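Local coordinates for protein Pro-Pro endopeptidase (Paenibacillus alvei, PDB 6FPC) that cleaves peptide bonds between two proline residues as a secreted zinc metalloprotease, preferring a PLP-PVP motif, cutting a cell-surface protein and so perhaps regulating bacterial adhesion, at residues H20-A25 and G95-G100; D39-K44 and H111-A116; P59-L64 and E87-V92; L120-V125 and E155-A160. All blocks are in the same frame, centred on the assembly; numbering follows the deposited sequence.

Interaction 1. Residues H20-A25 and G95-G100; sequences HSEAAA and GYSEKG. With CD (cadmium ion), chain G.
An acidic side chain meets a glycine here through its methylene: CG of Glu22 rests against the backbone of Gly95, 3.5 Å from the amide N and 3.6 Å from CA. The contact joins the start of helix 20-30 to the loop that leaves strand 89-93 of the mixed β-sheet and leads on to the metal-binding helix 108-121 of this M34 peptidase. Glu22 reaches across because its CG lies trans to the backbone N (chi1 -165°) and the chain then bends at the next bond, so the aliphatic part presses on the glycine while the carboxylate turns aside. Gly95 suits its place because of its own backbone: at a phi of 98° a CB would be jammed against the preceding carbonyl O. The methylene thus packs on peptide backbone, just past the end of strand 89-93.

Ser97 adds a looser approach, with its OG 4.3 Å from OE2 of Glu22, a distance too long for a bond. The hydroxyl instead bonds to Glu109 at the beginning of the metal-binding helix, and Arg29, further along helix 20-30, has weak links with both Ser97 and Glu22. The small serine can therefore be buried with its polar atom satisfied. Far from this contact, at the N-terminal end of helix 20-30, His20 holds a cadmium ion at the surface, a site to which Glu17 also belongs and which is separate from the catalytic one. His20 ND1 binds that cadmium at 2.4 Å, with water 2 also at 2.4 Å from the metal.

Interaction 2. Residues D39-K44 and H111-A116; sequences DALYSK and HETLHA. With CD (cadmium ion), chain F.
The imidazole of His111 has Glu112 CD and water 3 at its edge, both in the ring plane, on the metal side of a helix whose back meets Leu41. His111, Glu112 and His115 spell the HExxH zinc-binding motif of the metallopeptidases. The two histidines, one helical turn apart, each bind the cadmium ion through NE2 at 2.2 Å, as they also bind zinc; Tyr148 and Glu155 complete the protein ligands. Water 3 sits on the same cadmium at 2.0 Å and donates a hydrogen bond to Glu112 OE1 (3.0 Å), which fits the predicted role of Glu112 as proton acceptor. His111 ND1 is hydrogen-bonded to Glu159, which probably helps, with the metal, to set the ring's rotation.

The back of the helix is apolar. Leu41, from helix 35-43, divides its two methyls between neighbouring side chains on this side: CD1 comes within 3.5 Å of Thr113 CG2, and CD2 reaches Ala116 CB at 3.8 Å. Thr113 serves both needs, because its chi1 of -57° sets CG2 trans to the backbone N and facing the leucine while OG1 bonds to Glu109 O one turn back. Ala116 is small enough for the leucine to lie close to the helix backbone. Where helix 35-43 runs out, Ser43 ties its own last turn together: OG donates to Ala40 O at 2.7 Å, tilted 20° from the carbonyl plane.

Interaction 3. Residues P59-L64 and E87-V92; sequences PELAYL and ERVVAV
Residues 59-64 form an irregular, turn-like coil packed beside the extended strand 89-93, and the backbones stay well apart, the nearest CA pair, that of Glu60 and Val89, lying 8.8 Å from each other, so side chains alone bridge the gap. Val89 and Ala91, two residues apart on the strand, both point at the coil. Glu60 comes head-on to Val89 and sets its carboxylate against the branched end, OE1 3.5 Å from CG1 and OE2 3.4 Å from CG2. Its CG lies between the backbone N and carbonyl carbon (chi1 68°), and the extended chain beyond carries the acid across. The acid's charge is met by a salt bridge from OE2 to Lys49 on strand 47-51, which probably makes its place beside valine methyls acceptable.

Leu61 makes the apolar half of the contact. Its CD1 touches Ala91 CB at 3.6 Å, and CD2 lies more loosely, 4.3 Å from Val89 CG1; the short alanine leaves the long leucine room to reach the strand. Within the coil, the Tyr63 ring has Glu60 O at its edge, in plane, and Leu64 CG over one face, offset toward the rim.

Val90 points the other way, onto helix 108-121, so this part of the sheet is packed on both faces. Val89 also closes region 86-89, crucial for substrate specificity, at the turn of the β-hairpin formed by strands 84-86 and 89-93.

Interaction 4. Residues L120-V125 and E155-A160; sequences LVLNEV and EYFAEA. With CD (cadmium ion), chain F.
Phe157 receives Val125 and Leu122 at CE1 and CZ, the far end of its ring, joining helix 153-166, which bears the metal ligand Glu155, to the turn that follows the HExxH helix 108-121. This pairing of a histidine-bearing helix with a second helix that supplies a glutamate is the gluzincin type of metallopeptidase site. Phe157 gives up the largest area of the three. With CG trans to its backbone N (chi1 178°), the ring projects from the helix toward the turn.

Both aliphatic side chains lie at about a right angle to the direction of the phenylalanine side chain. Val125 CG1 approaches CE1 at 3.7 Å and CZ at 4.1 Å, while Leu122 CD1 meets CZ at 4.0 Å. The branched valine offers a methyl close to its own backbone, whereas leucine supplies the longer reach needed from further back. Asn123 and Glu124, both in left-handed helical conformation, turn the chain between them, which lets Leu122 and Val125 converge on one ring. Leu114 of helix 108-121 and Met185 and Leu188 of helix 179-188 also touch Phe157, so the ring is buried; a flat, wholly apolar side chain suits that setting.

Two residues before Phe157, Glu155 faces the metal. Its carboxylate grips the cadmium unevenly, with OE2 at 2.0 Å from the ion and OE1 at 2.7 Å.

Overall arrangement
Interactions 2 and 4 share helix 108-121 and the cadmium in the catalytic zinc site, with water 3, so the two histidines and Glu155 converge there; away from the ion both are apolar, helix on helix in interaction 2 and helix on the following turn in interaction 4. Interaction 2 is fully buried, interaction 4 only partly. Interaction 3 is likewise mainly buried but sets an exposed, salt-bridged acid beside aliphatic groups, and its strand packs through Val90 on the helix of interaction 2, while Arg88 bonds to Lys44 O. Interaction 1, partly buried, lies on the opposite side of the chain's centre from interaction 4 and rests on a methylene against a glycine backbone. Its cadmium is a separate, peripheral site.

Interaction 1. Residues H20-A25 and G95-G100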
loop_
_atom_site.group_PDB
_atom_site.type_symbol
_atom_site.label_atom_id
_atom_site.label_comp_id
_atom_site.label_asym_id
_atom_site.label_seq_id
_atom_site.Cartn_x
_atom_site.Cartn_y
_atom_site.Cartn_z
ATOM N N HIS A 20 20.606 5.244 1.886
ATOM C CA HIS A 20 20.810 3.931 2.509
ATOM C C HIS A 20 19.950 3.675 3.732
ATOM O O HIS A 20 19.243 2.663 3.769
ATOM C CB HIS A 20 22.298 3.663 2.841
ATOM C CG HIS A 20 23.172 3.456 1.640
ATOM N ND1 HIS A 20 24.539 3.333 1.761
ATOM C CD2 HIS A 20 22.843 3.345 0.330
ATOM C CE1 HIS A 20 25.003 3.187 0.532
ATOM N NE2 HIS A 20 24.019 3.193 -0.361
ATOM N N SER A 21 19.990 4.586 4.717
ATOM C CA SER A 21 19.276 4.370 5.970
ATOM C C SER A 21 17.764 4.418 5.815
ATOM O O SER A 21 17.082 3.643 6.481
ATOM C CB SER A 21 19.771 5.307 7.065
ATOM O OG SER A 21 19.412 6.645 6.790
ATOM N N GLU A 22 17.239 5.283 4.930
ATOM C CA GLU A 22 15.792 5.352 4.697
ATOM C C GLU A 22 15.279 4.113 3.969
ATOM O O GLU A 22 14.215 3.604 4.321
ATOM C CB GLU A 22 15.391 6.625 3.957
ATOM C CG GLU A 22 13.892 6.917 4.016
ATOM C CD GLU A 22 13.228 6.875 5.386
ATOM O OE1 GLU A 22 13.867 7.289 6.380
ATOM O OE2 GLU A 22 12.061 6.426 5.463
ATOM N N ALA A 23 16.052 3.609 2.992
ATOM C CA ALA A 23 15.699 2.394 2.231
ATOM C C ALA A 23 15.707 1.186 3.169
ATOM O O ALA A 23 14.778 0.392 3.115
ATOM C CB ALA A 23 16.650 2.186 1.071
ATOM N N ALA A 24 16.667 1.115 4.098
ATOM C CA ALA A 24 16.736 0.048 5.107
ATOM C C ALA A 24 15.530 0.114 6.058
ATOM O O ALA A 24 14.934 -0.921 6.346
ATOM C CB ALA A 24 18.036 0.139 5.896
ATOM N N ALA A 25 15.132 1.329 6.488
ATOM C CA ALA A 25 13.986 1.538 7.380
ATOM C C ALA A 25 12.670 1.079 6.711
ATOM O O ALA A 25 11.841 0.437 7.360
ATOM C CB ALA A 25 13.892 3.009 7.775
ATOM N N GLY A 95 11.808 7.803 1.322
ATOM C CA GLY A 95 11.607 9.009 2.134
ATOM C C GLY A 95 10.173 9.496 2.204
ATOM O O GLY A 95 9.864 10.443 2.946
ATOM N N TYR A 96 9.278 8.849 1.456
ATOM C CA TYR A 96 7.875 9.274 1.366
ATOM C C TYR A 96 6.894 8.373 2.104
ATOM O O TYR A 96 5.693 8.437 1.829
ATOM C CB TYR A 96 7.483 9.427 -0.110
ATOM C CG TYR A 96 8.133 10.597 -0.813
ATOM C CD1 TYR A 96 9.516 10.654 -0.988
ATOM C CD2 TYR A 96 7.369 11.620 -1.350
ATOM C CE1 TYR A 96 10.123 11.743 -1.607
ATOM C CE2 TYR A 96 7.962 12.698 -2.004
ATOM C CZ TYR A 96 9.338 12.749 -2.143
ATOM O OH TYR A 96 9.925 13.803 -2.807
ATOM N N SER A 97 7.394 7.536 3.036
ATOM C CA SER A 97 6.555 6.573 3.770
ATOM C C SER A 97 5.437 7.206 4.605
ATOM O O SER A 97 4.314 6.707 4.586
ATOM C CB SER A 97 7.409 5.699 4.686
ATOM O OG SER A 97 8.362 4.965 3.940
ATOM N N GLU A 98 5.761 8.271 5.379
ATOM C CA GLU A 98 4.821 8.896 6.309
ATOM C C GLU A 98 3.691 9.664 5.673
ATOM O O GLU A 98 3.859 10.290 4.621
ATOM C CB GLU A 98 5.545 9.815 7.322
ATOM C CG GLU A 98 6.449 9.082 8.308
ATOM C CD GLU A 98 5.802 8.236 9.395
ATOM O OE1 GLU A 98 6.271 7.094 9.606
ATOM O OE2 GLU A 98 4.842 8.713 10.044
ATOM N N LYS A 99 2.534 9.663 6.375
ATOM C CA LYS A 99 1.330 10.408 6.033
ATOM C C LYS A 99 1.721 11.876 5.816
ATOM O O LYS A 99 2.494 12.439 6.612
ATOM C CB LYS A 99 0.330 10.311 7.199
ATOM C CG LYS A 99 -1.031 10.953 6.913
ATOM C CD LYS A 99 -1.948 10.985 8.136
ATOM C CE LYS A 99 -2.473 9.629 8.560
ATOM N N GLY A 100 1.225 12.445 4.726
ATOM C CA GLY A 100 1.504 13.818 4.344
ATOM C C GLY A 100 2.612 13.960 3.319
ATOM O O GLY A 100 2.842 15.066 2.839
HETATM CD CD CD G . 25.672 2.993 3.857
HETATM O O HOH W 1 27.604 4.270 2.548
HETATM O O HOH W 2 24.390 1.541 5.268
#

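Interaction 2. Residues D39-K44 and H111-A116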
loop_
_atom_site.group_PDB
_atom_site.type_symbol
_atom_site.label_atom_id
_atom_site.label_comp_id
_atom_site.label_asym_id
_atom_site.label_seq_id
_atom_site.Cartn_x
_atom_site.Cartn_y
_atom_site.Cartn_z
ATOM N N ASP A 39 6.217 -14.311 0.229
ATOM C CA ASP A 39 6.632 -15.446 -0.616
ATOM C C ASP A 39 5.699 -15.570 -1.822
ATOM O O ASP A 39 6.153 -15.641 -2.975
ATOM C CB ASP A 39 6.631 -16.755 0.195
ATOM C CG ASP A 39 7.766 -16.910 1.200
ATOM O OD1 ASP A 39 7.745 -17.897 1.972
ATOM O OD2 ASP A 39 8.677 -16.046 1.217
ATOM N N ALA A 40 4.383 -15.539 -1.546
ATOM C CA ALA A 40 3.335 -15.615 -2.550
ATOM C C ALA A 40 3.447 -14.444 -3.526
ATOM O O ALA A 40 3.348 -14.660 -4.731
ATOM C CB ALA A 40 1.974 -15.634 -1.875
ATOM N N LEU A 41 3.727 -13.217 -3.027
ATOM C CA LEU A 41 3.919 -12.051 -3.904
ATOM C C LEU A 41 5.051 -12.298 -4.901
ATOM O O LEU A 41 4.874 -12.080 -6.103
ATOM C CB LEU A 41 4.248 -10.796 -3.087
ATOM C CG LEU A 41 3.092 -10.010 -2.538
ATOM C CD1 LEU A 41 3.620 -8.893 -1.660
ATOM C CD2 LEU A 41 2.189 -9.462 -3.674
ATOM N N TYR A 42 6.208 -12.760 -4.397
ATOM C CA TYR A 42 7.365 -13.058 -5.228
ATOM C C TYR A 42 7.061 -14.120 -6.293
ATOM O O TYR A 42 7.531 -13.972 -7.417
ATOM C CB TYR A 42 8.572 -13.493 -4.380
ATOM C CG TYR A 42 9.847 -13.569 -5.187
ATOM C CD1 TYR A 42 10.597 -12.426 -5.452
ATOM C CD2 TYR A 42 10.284 -14.778 -5.728
ATOM C CE1 TYR A 42 11.779 -12.490 -6.188
ATOM C CE2 TYR A 42 11.452 -14.849 -6.489
ATOM C CZ TYR A 42 12.205 -13.703 -6.702
ATOM O OH TYR A 42 13.353 -13.753 -7.449
ATOM N N SER A 43 6.282 -15.173 -5.956
ATOM C CA SER A 43 5.938 -16.224 -6.926
ATOM C C SER A 43 5.101 -15.708 -8.131
ATOM O O SER A 43 5.123 -16.343 -9.185
ATOM C CB SER A 43 5.233 -17.397 -6.244
ATOM O OG SER A 43 3.888 -17.070 -5.935
ATOM N N LYS A 44 4.408 -14.550 -7.978
ATOM C CA LYS A 44 3.579 -13.917 -9.019
ATOM C C LYS A 44 4.365 -12.891 -9.870
ATOM O O LYS A 44 3.774 -12.148 -10.660
ATOM C CB LYS A 44 2.327 -13.241 -8.396
ATOM C CG LYS A 44 1.531 -14.124 -7.431
ATOM C CD LYS A 44 0.593 -15.113 -8.113
ATOM C CE LYS A 44 0.472 -16.428 -7.364
ATOM N NZ LYS A 44 -0.113 -16.270 -6.003
ATOM N N HIS A 111 0.848 0.032 2.530
ATOM C CA HIS A 111 -0.411 0.324 1.825
ATOM C C HIS A 111 -0.361 -0.176 0.366
ATOM O O HIS A 111 -1.225 -0.946 -0.065
ATOM C CB HIS A 111 -0.721 1.840 1.869
ATOM C CG HIS A 111 -1.973 2.211 1.128
ATOM N ND1 HIS A 111 -3.178 2.352 1.780
ATOM C CD2 HIS A 111 -2.161 2.441 -0.191
ATOM C CE1 HIS A 111 -4.056 2.699 0.852
ATOM N NE2 HIS A 111 -3.491 2.770 -0.349
ATOM N N GLU A 112 0.664 0.247 -0.383
ATOM C CA GLU A 112 0.796 -0.134 -1.794
ATOM C C GLU A 112 1.067 -1.629 -1.971
ATOM O O GLU A 112 0.505 -2.225 -2.885
ATOM C CB GLU A 112 1.825 0.746 -2.528
ATOM C CG GLU A 112 1.377 2.213 -2.636
ATOM C CD GLU A 112 0.112 2.461 -3.454
ATOM O OE1 GLU A 112 -0.543 3.500 -3.220
ATOM O OE2 GLU A 112 -0.230 1.619 -4.321
ATOM N N THR A 113 1.844 -2.248 -1.074
ATOM C CA THR A 113 2.095 -3.687 -1.170
ATOM C C THR A 113 0.795 -4.462 -0.951
ATOM O O THR A 113 0.552 -5.439 -1.643
ATOM C CB THR A 113 3.230 -4.136 -0.224
ATOM O OG1 THR A 113 4.400 -3.387 -0.536
ATOM C CG2 THR A 113 3.563 -5.640 -0.361
ATOM N N LEU A 114 -0.058 -4.007 -0.025
ATOM C CA LEU A 114 -1.309 -4.701 0.305
ATOM C C LEU A 114 -2.301 -4.695 -0.857
ATOM O O LEU A 114 -3.086 -5.635 -0.970
ATOM C CB LEU A 114 -1.911 -4.177 1.635
ATOM C CG LEU A 114 -1.574 -5.002 2.913
ATOM C CD1 LEU A 114 -2.281 -6.344 2.917
ATOM C CD2 LEU A 114 -0.093 -5.257 3.086
ATOM N N HIS A 115 -2.210 -3.693 -1.782
ATOM C CA HIS A 115 -3.019 -3.718 -2.999
ATOM C C HIS A 115 -2.607 -4.938 -3.852
ATOM O O HIS A 115 -3.483 -5.664 -4.328
ATOM C CB HIS A 115 -2.884 -2.426 -3.831
ATOM C CG HIS A 115 -3.714 -1.270 -3.335
ATOM N ND1 HIS A 115 -5.088 -1.378 -3.174
ATOM C CD2 HIS A 115 -3.339 0.003 -3.071
ATOM C CE1 HIS A 115 -5.501 -0.181 -2.782
ATOM N NE2 HIS A 115 -4.487 0.687 -2.704
ATOM N N ALA A 116 -1.281 -5.166 -4.034
ATOM C CA ALA A 116 -0.781 -6.316 -4.814
ATOM C C ALA A 116 -1.183 -7.636 -4.153
ATOM O O ALA A 116 -1.566 -8.565 -4.853
ATOM C CB ALA A 116 0.732 -6.229 -4.981
HETATM CD CD CD F . -4.485 2.866 -2.316
HETATM O O HOH W 3 -3.434 3.703 -3.864
#

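Interaction 3. Residues P59-L64 and E87-V92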
loop_
_atom_site.group_PDB
_atom_site.type_symbol
_atom_site.label_atom_id
_atom_site.label_comp_id
_atom_site.label_asym_id
_atom_site.label_seq_id
_atom_site.Cartn_x
_atom_site.Cartn_y
_atom_site.Cartn_z
ATOM N N PRO A 59 11.938 2.636 -15.552
ATOM C CA PRO A 59 11.637 2.348 -16.971
ATOM C C PRO A 59 10.229 1.838 -17.259
ATOM O O PRO A 59 9.570 2.326 -18.186
ATOM C CB PRO A 59 12.713 1.319 -17.354
ATOM C CG PRO A 59 13.892 1.712 -16.519
ATOM C CD PRO A 59 13.282 2.130 -15.188
ATOM N N GLU A 60 9.749 0.904 -16.446
ATOM C CA GLU A 60 8.417 0.340 -16.639
ATOM C C GLU A 60 7.273 1.297 -16.266
ATOM O O GLU A 60 6.129 0.991 -16.586
ATOM C CB GLU A 60 8.274 -1.000 -15.926
ATOM C CG GLU A 60 8.295 -0.929 -14.411
ATOM C CD GLU A 60 8.114 -2.291 -13.780
ATOM O OE1 GLU A 60 7.111 -2.969 -14.105
ATOM O OE2 GLU A 60 8.984 -2.691 -12.974
ATOM N N LEU A 61 7.564 2.433 -15.587
ATOM C CA LEU A 61 6.514 3.411 -15.233
ATOM C C LEU A 61 6.660 4.720 -15.991
ATOM O O LEU A 61 5.814 5.605 -15.826
ATOM C CB LEU A 61 6.435 3.667 -13.705
ATOM C CG LEU A 61 6.068 2.460 -12.820
ATOM C CD1 LEU A 61 6.090 2.848 -11.349
ATOM C CD2 LEU A 61 4.708 1.874 -13.183
ATOM N N ALA A 62 7.719 4.844 -16.850
ATOM C CA ALA A 62 7.988 6.060 -17.627
ATOM C C ALA A 62 6.810 6.456 -18.501
ATOM O O ALA A 62 6.585 7.649 -18.684
ATOM C CB ALA A 62 9.256 5.916 -18.466
ATOM N N TYR A 63 6.006 5.468 -18.953
ATOM C CA TYR A 63 4.825 5.711 -19.789
ATOM C C TYR A 63 3.770 6.615 -19.112
ATOM O O TYR A 63 2.924 7.168 -19.809
ATOM C CB TYR A 63 4.218 4.367 -20.291
ATOM C CG TYR A 63 3.391 3.613 -19.274
ATOM C CD1 TYR A 63 2.005 3.774 -19.212
ATOM C CD2 TYR A 63 3.994 2.763 -18.344
ATOM C CE1 TYR A 63 1.238 3.093 -18.265
ATOM C CE2 TYR A 63 3.230 2.067 -17.399
ATOM C CZ TYR A 63 1.855 2.223 -17.378
ATOM O OH TYR A 63 1.110 1.557 -16.431
ATOM N N LEU A 64 3.807 6.744 -17.755
ATOM C CA LEU A 64 2.871 7.575 -16.981
ATOM C C LEU A 64 3.303 9.059 -16.896
ATOM O O LEU A 64 2.539 9.896 -16.394
ATOM C CB LEU A 64 2.702 7.006 -15.562
ATOM C CG LEU A 64 2.093 5.616 -15.486
ATOM C CD1 LEU A 64 2.264 5.048 -14.084
ATOM C CD2 LEU A 64 0.639 5.645 -15.933
ATOM N N GLU A 87 0.737 -2.147 -9.275
ATOM C CA GLU A 87 0.140 -2.815 -10.424
ATOM C C GLU A 87 0.716 -4.237 -10.379
ATOM O O GLU A 87 0.294 -5.007 -9.520
ATOM C CB GLU A 87 0.413 -2.006 -11.719
ATOM C CG GLU A 87 -0.206 -2.560 -13.004
ATOM C CD GLU A 87 -1.702 -2.808 -13.094
ATOM O OE1 GLU A 87 -2.468 -2.175 -12.337
ATOM O OE2 GLU A 87 -2.110 -3.652 -13.925
ATOM N N ARG A 88 1.736 -4.549 -11.173
ATOM C CA ARG A 88 2.391 -5.847 -11.050
ATOM C C ARG A 88 3.740 -5.637 -10.388
ATOM O O ARG A 88 4.406 -6.571 -9.956
ATOM C CB ARG A 88 2.465 -6.552 -12.388
ATOM C CG ARG A 88 1.094 -7.097 -12.724
ATOM C CD ARG A 88 1.206 -8.257 -13.628
ATOM N NE ARG A 88 1.683 -9.470 -12.960
ATOM C CZ ARG A 88 0.916 -10.521 -12.694
ATOM N NH1 ARG A 88 -0.376 -10.504 -12.997
ATOM N NH2 ARG A 88 1.438 -11.604 -12.139
ATOM N N VAL A 89 4.120 -4.385 -10.316
ATOM C CA VAL A 89 5.278 -3.879 -9.610
ATOM C C VAL A 89 4.688 -2.979 -8.517
ATOM O O VAL A 89 3.616 -2.372 -8.723
ATOM C CB VAL A 89 6.237 -3.117 -10.563
ATOM C CG1 VAL A 89 5.613 -1.832 -11.119
ATOM C CG2 VAL A 89 7.572 -2.832 -9.890
ATOM N N VAL A 90 5.354 -2.925 -7.351
ATOM C CA VAL A 90 4.947 -2.014 -6.280
ATOM C C VAL A 90 6.091 -1.000 -6.263
ATOM O O VAL A 90 7.227 -1.393 -6.075
ATOM C CB VAL A 90 4.747 -2.736 -4.923
ATOM C CG1 VAL A 90 4.419 -1.733 -3.809
ATOM C CG2 VAL A 90 3.652 -3.794 -5.031
ATOM N N ALA A 91 5.829 0.250 -6.605
ATOM C CA ALA A 91 6.912 1.235 -6.653
ATOM C C ALA A 91 6.632 2.271 -5.596
ATOM O O ALA A 91 5.507 2.772 -5.532
ATOM C CB ALA A 91 6.977 1.872 -8.025
ATOM N N VAL A 92 7.612 2.523 -4.709
ATOM C CA VAL A 92 7.452 3.467 -3.579
ATOM C C VAL A 92 8.702 4.356 -3.480
ATOM O O VAL A 92 9.820 3.856 -3.415
ATOM C CB VAL A 92 7.179 2.704 -2.237
ATOM C CG1 VAL A 92 7.045 3.672 -1.050
ATOM C CG2 VAL A 92 5.932 1.825 -2.326
#

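Interaction 4. Residues L120-V125 and E155-A160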
loop_
_atom_site.group_PDB
_atom_site.type_symbol
_atom_site.label_atom_id
_atom_site.label_comp_id
_atom_site.label_asym_id
_atom_site.label_seq_id
_atom_site.Cartn_x
_atom_site.Cartn_y
_atom_site.Cartn_z
ATOM N N LEU A 120 -3.330 -10.073 -6.400
ATOM C CA LEU A 120 -2.557 -11.207 -6.918
ATOM C C LEU A 120 -2.350 -12.379 -5.995
ATOM O O LEU A 120 -1.996 -13.453 -6.481
ATOM C CB LEU A 120 -1.200 -10.680 -7.395
ATOM C CG LEU A 120 -1.256 -9.482 -8.361
ATOM C CD1 LEU A 120 0.114 -9.044 -8.735
ATOM C CD2 LEU A 120 -2.025 -9.820 -9.663
ATOM N N VAL A 121 -2.573 -12.202 -4.696
ATOM C CA VAL A 121 -2.413 -13.285 -3.734
ATOM C C VAL A 121 -3.761 -13.793 -3.223
ATOM O O VAL A 121 -3.973 -15.011 -3.188
ATOM C CB VAL A 121 -1.434 -12.931 -2.570
ATOM C CG1 VAL A 121 -1.382 -14.047 -1.514
ATOM C CG2 VAL A 121 -0.029 -12.625 -3.101
ATOM N N LEU A 122 -4.668 -12.869 -2.863
ATOM C CA LEU A 122 -5.940 -13.203 -2.218
ATOM C C LEU A 122 -7.204 -13.153 -3.107
ATOM O O LEU A 122 -8.315 -13.088 -2.573
ATOM C CB LEU A 122 -6.114 -12.288 -0.977
ATOM C CG LEU A 122 -5.009 -12.360 0.103
ATOM C CD1 LEU A 122 -5.202 -11.277 1.156
ATOM C CD2 LEU A 122 -4.899 -13.745 0.737
ATOM N N ASN A 123 -7.050 -13.239 -4.440
ATOM C CA ASN A 123 -8.187 -13.290 -5.389
ATOM C C ASN A 123 -9.170 -12.146 -5.184
ATOM O O ASN A 123 -10.386 -12.372 -5.196
ATOM C CB ASN A 123 -8.950 -14.628 -5.276
ATOM C CG ASN A 123 -8.092 -15.860 -5.313
ATOM O OD1 ASN A 123 -7.756 -16.464 -4.275
ATOM N ND2 ASN A 123 -7.743 -16.268 -6.513
ATOM N N GLU A 124 -8.649 -10.933 -4.933
ATOM C CA GLU A 124 -9.493 -9.752 -4.666
ATOM C C GLU A 124 -10.444 -9.977 -3.487
ATOM O O GLU A 124 -11.651 -9.771 -3.597
ATOM C CB GLU A 124 -10.247 -9.288 -5.918
ATOM C CG GLU A 124 -9.309 -8.833 -7.021
ATOM C CD GLU A 124 -9.980 -8.234 -8.240
ATOM O OE1 GLU A 124 -9.323 -8.206 -9.301
ATOM O OE2 GLU A 124 -11.143 -7.775 -8.142
ATOM N N VAL A 125 -9.889 -10.431 -2.357
ATOM C CA VAL A 125 -10.658 -10.617 -1.123
ATOM C C VAL A 125 -11.411 -9.324 -0.708
ATOM O O VAL A 125 -12.487 -9.429 -0.120
ATOM C CB VAL A 125 -9.785 -11.182 0.027
ATOM C CG1 VAL A 125 -8.816 -10.130 0.577
ATOM C CG2 VAL A 125 -10.658 -11.779 1.130
ATOM N N GLU A 155 -9.381 0.258 -1.233
ATOM C CA GLU A 155 -8.651 1.245 -0.448
ATOM C C GLU A 155 -8.825 0.973 1.055
ATOM O O GLU A 155 -7.838 0.995 1.821
ATOM C CB GLU A 155 -9.048 2.669 -0.909
ATOM C CG GLU A 155 -8.660 2.900 -2.381
ATOM C CD GLU A 155 -7.153 2.911 -2.635
ATOM O OE1 GLU A 155 -6.751 2.974 -3.818
ATOM O OE2 GLU A 155 -6.375 2.925 -1.654
ATOM N N TYR A 156 -10.056 0.631 1.465
ATOM C CA TYR A 156 -10.321 0.293 2.866
ATOM C C TYR A 156 -9.526 -0.959 3.246
ATOM O O TYR A 156 -8.896 -0.979 4.308
ATOM C CB TYR A 156 -11.822 0.091 3.115
ATOM C CG TYR A 156 -12.144 -0.094 4.583
ATOM C CD1 TYR A 156 -11.744 0.850 5.530
ATOM C CD2 TYR A 156 -12.771 -1.252 5.040
ATOM C CE1 TYR A 156 -11.983 0.662 6.886
ATOM C CE2 TYR A 156 -13.020 -1.449 6.401
ATOM C CZ TYR A 156 -12.640 -0.480 7.315
ATOM O OH TYR A 156 -12.900 -0.642 8.650
ATOM N N PHE A 157 -9.458 -1.944 2.327
ATOM C CA PHE A 157 -8.669 -3.151 2.557
ATOM C C PHE A 157 -7.210 -2.779 2.810
ATOM O O PHE A 157 -6.665 -3.110 3.853
ATOM C CB PHE A 157 -8.774 -4.166 1.389
ATOM C CG PHE A 157 -7.893 -5.367 1.659
ATOM C CD1 PHE A 157 -8.327 -6.394 2.494
ATOM C CD2 PHE A 157 -6.585 -5.421 1.164
ATOM C CE1 PHE A 157 -7.500 -7.481 2.787
ATOM C CE2 PHE A 157 -5.746 -6.502 1.483
ATOM C CZ PHE A 157 -6.214 -7.524 2.289
ATOM N N ALA A 158 -6.586 -2.054 1.878
ATOM C CA ALA A 158 -5.173 -1.683 1.993
ATOM C C ALA A 158 -4.862 -0.830 3.250
ATOM O O ALA A 158 -3.856 -1.058 3.926
ATOM C CB ALA A 158 -4.725 -0.962 0.735
ATOM N N GLU A 159 -5.721 0.144 3.556
ATOM C CA GLU A 159 -5.466 1.016 4.691
ATOM C C GLU A 159 -5.743 0.324 6.051
ATOM O O GLU A 159 -4.932 0.449 6.978
ATOM C CB GLU A 159 -6.252 2.320 4.542
ATOM C CG GLU A 159 -5.708 3.464 5.403
ATOM C CD GLU A 159 -4.214 3.762 5.331
ATOM O OE1 GLU A 159 -3.588 3.530 4.274
ATOM O OE2 GLU A 159 -3.664 4.235 6.346
ATOM N N ALA A 160 -6.880 -0.395 6.161
ATOM C CA ALA A 160 -7.235 -1.148 7.384
ATOM C C ALA A 160 -6.213 -2.285 7.643
ATOM O O ALA A 160 -5.868 -2.507 8.805
ATOM C CB ALA A 160 -8.636 -1.715 7.286
HETATM CD CD CD F . -4.485 2.866 -2.316
HETATM O O HOH W 3 -3.434 3.703 -3.864
#